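Local coordinates for protein creatinine amidohydrolase (Nostoc punctiforme PCC 73102, PDB 3NO4) that probably hydrolyses carbon-nitrogen bonds in linear amides, as a metal-dependent member of the creatininase superfamily, at residues G39-I44 against N258-F263. Sequence-based numbering, arbitrary orientation.
Sequences GIIFPI and NGYLEF
Tyr260 of the C-terminal helix 242-265 packs its ring on Ile41 and sets its hydroxyl against Gly39 at the start of strand 39-44, the central strand of the parallel sheet in this alpha/beta creatininase fold. Helix and strand run roughly antiparallel, at 144°, with their axes 10.2 Å apart at closest approach, a separation that a long aromatic side chain can span. The joint is made without hydrogen bonds between the two segments.

Apolar packing carries most of it. With CG anti to the backbone N (chi1 174°), the tyrosine reaches from the helix to the strand. Ile41 CG1 lies above the ring plane but beyond its CD1-CE1 bond, 3.8 Å from Tyr260 CE1. The CG1-CD1 arm of Ile41, extended at chi2 171°, carries CD1 over the same face, where it forms a CH-pi contact 4.3 Å from the Tyr260 ring centroid, displaced toward the rim. Ala76 and Val70 also touch Ile41, and Thr74 and Ala76 touch Tyr260, so helix 58-74 and the loop after it complete the buried cluster.

At the phenol end the fit is set by backbone. Gly39, with only hydrogens on CA, lets the hydroxyl come close: Tyr260 OH sits 3.4 Å from Gly39 CA.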
loop_
_atom_site.group_PDB
_atom_site.type_symbol
_atom_site.label_atom_id
_atom_site.label_comp_id
_atom_site.label_asym_id
_atom_site.label_seq_id
_atom_site.Cartn_x
_atom_site.Cartn_y
_atom_site.Cartn_z
ATOM N N GLY A 39 -22.330 -19.138 -8.945
ATOM C CA GLY A 39 -21.265 -18.924 -9.903
ATOM C C GLY A 39 -21.409 -17.636 -10.711
ATOM O O GLY A 39 -22.513 -17.145 -10.948
ATOM N N ILE A 40 -20.269 -17.067 -11.081
ATOM C CA ILE A 40 -20.178 -15.903 -11.936
ATOM C C ILE A 40 -18.892 -16.021 -12.784
ATOM O O ILE A 40 -17.842 -16.501 -12.294
ATOM C CB ILE A 40 -20.185 -14.569 -11.094
ATOM C CG1 ILE A 40 -20.203 -13.347 -12.009
ATOM C CG2 ILE A 40 -19.006 -14.536 -10.126
ATOM C CD1 ILE A 40 -20.734 -12.016 -11.344
ATOM N N ILE A 41 -19.012 -15.623 -14.047
ATOM C CA ILE A 41 -17.910 -15.610 -15.016
ATOM C C ILE A 41 -17.463 -14.165 -15.169
ATOM O O ILE A 41 -18.325 -13.273 -15.348
ATOM C CB ILE A 41 -18.312 -16.171 -16.367
ATOM C CG1 ILE A 41 -18.656 -17.649 -16.216
ATOM C CG2 ILE A 41 -17.176 -15.972 -17.411
ATOM C CD1 ILE A 41 -19.266 -18.262 -17.451
ATOM N N PHE A 42 -16.161 -13.919 -14.985
ATOM C CA PHE A 42 -15.533 -12.666 -15.392
ATOM C C PHE A 42 -14.663 -12.830 -16.624
ATOM O O PHE A 42 -13.722 -13.617 -16.581
ATOM C CB PHE A 42 -14.718 -12.046 -14.262
ATOM C CG PHE A 42 -15.565 -11.320 -13.285
ATOM C CD1 PHE A 42 -16.002 -10.033 -13.566
ATOM C CD2 PHE A 42 -15.972 -11.933 -12.109
ATOM C CE1 PHE A 42 -16.837 -9.359 -12.690
ATOM C CE2 PHE A 42 -16.804 -11.263 -11.195
ATOM C CZ PHE A 42 -17.250 -9.971 -11.507
ATOM N N PRO A 43 -14.965 -12.090 -17.719
ATOM C CA PRO A 43 -13.968 -12.046 -18.789
ATOM C C PRO A 43 -12.851 -11.101 -18.355
ATOM O O PRO A 43 -13.145 -10.018 -17.823
ATOM C CB PRO A 43 -14.744 -11.501 -19.998
ATOM C CG PRO A 43 -16.109 -11.211 -19.558
ATOM C CD PRO A 43 -16.170 -11.322 -18.075
ATOM N N ILE A 44 -11.610 -11.522 -18.528
ATOM C CA ILE A 44 -10.455 -10.681 -18.254
ATOM C C ILE A 44 -9.507 -10.694 -19.434
ATOM O O ILE A 44 -9.091 -11.743 -19.882
ATOM C CB ILE A 44 -9.740 -10.978 -16.896
ATOM C CG1 ILE A 44 -8.601 -9.967 -16.643
ATOM C CG2 ILE A 44 -9.222 -12.407 -16.818
ATOM C CD1 ILE A 44 -8.005 -10.022 -15.193
ATOM N N ASN A 258 -17.789 -26.732 -20.594
ATOM C CA ASN A 258 -17.519 -27.941 -19.810
ATOM C C ASN A 258 -16.689 -27.587 -18.565
ATOM O O ASN A 258 -17.016 -27.997 -17.453
ATOM C CB ASN A 258 -16.862 -29.034 -20.670
ATOM C CG ASN A 258 -17.851 -29.704 -21.631
ATOM O OD1 ASN A 258 -19.026 -29.902 -21.304
ATOM N ND2 ASN A 258 -17.379 -30.050 -22.818
ATOM N N GLY A 259 -15.642 -26.786 -18.743
ATOM C CA GLY A 259 -14.808 -26.377 -17.618
ATOM C C GLY A 259 -15.526 -25.586 -16.514
ATOM O O GLY A 259 -15.300 -25.819 -15.326
ATOM N N TYR A 260 -16.401 -24.669 -16.918
ATOM C CA TYR A 260 -17.227 -23.928 -15.970
ATOM C C TYR A 260 -18.175 -24.859 -15.211
ATOM O O TYR A 260 -18.328 -24.726 -13.990
ATOM C CB TYR A 260 -18.032 -22.829 -16.663
ATOM C CG TYR A 260 -18.984 -22.162 -15.720
ATOM C CD1 TYR A 260 -18.539 -21.176 -14.869
ATOM C CD2 TYR A 260 -20.334 -22.591 -15.606
ATOM C CE1 TYR A 260 -19.403 -20.572 -13.967
ATOM C CE2 TYR A 260 -21.192 -21.992 -14.678
ATOM C CZ TYR A 260 -20.729 -20.989 -13.894
ATOM O OH TYR A 260 -21.547 -20.375 -12.979
ATOM N N LEU A 261 -18.836 -25.760 -15.939
ATOM C CA LEU A 261 -19.804 -26.668 -15.321
ATOM C C LEU A 261 -19.093 -27.608 -14.326
ATOM O O LEU A 261 -19.595 -27.799 -13.213
ATOM C CB LEU A 261 -20.614 -27.458 -16.344
ATOM C CG LEU A 261 -21.671 -26.664 -17.151
ATOM C CD1 LEU A 261 -22.252 -27.545 -18.276
ATOM C CD2 LEU A 261 -22.796 -26.035 -16.304
ATOM N N GLU A 262 -17.922 -28.132 -14.706
ATOM C CA GLU A 262 -17.105 -28.952 -13.786
ATOM C C GLU A 262 -16.706 -28.180 -12.536
ATOM O O GLU A 262 -16.802 -28.694 -11.446
ATOM C CB GLU A 262 -15.863 -29.546 -14.480
ATOM C CG GLU A 262 -16.195 -30.671 -15.492
ATOM C CD GLU A 262 -14.967 -31.209 -16.281
ATOM O OE1 GLU A 262 -13.843 -30.646 -16.122
ATOM O OE2 GLU A 262 -15.141 -32.194 -17.060
ATOM N N PHE A 263 -16.283 -26.934 -12.712
ATOM C CA PHE A 263 -15.963 -26.014 -11.601
ATOM C C PHE A 263 -17.148 -25.756 -10.690
ATOM O O PHE A 263 -17.060 -26.058 -9.500
ATOM C CB PHE A 263 -15.401 -24.692 -12.161
ATOM C CG PHE A 263 -15.086 -23.644 -11.113
ATOM C CD1 PHE A 263 -14.270 -23.950 -10.026
ATOM C CD2 PHE A 263 -15.570 -22.344 -11.238
ATOM C CE1 PHE A 263 -13.963 -22.989 -9.078
ATOM C CE2 PHE A 263 -15.237 -21.357 -10.297
ATOM C CZ PHE A 263 -14.440 -21.696 -9.209
#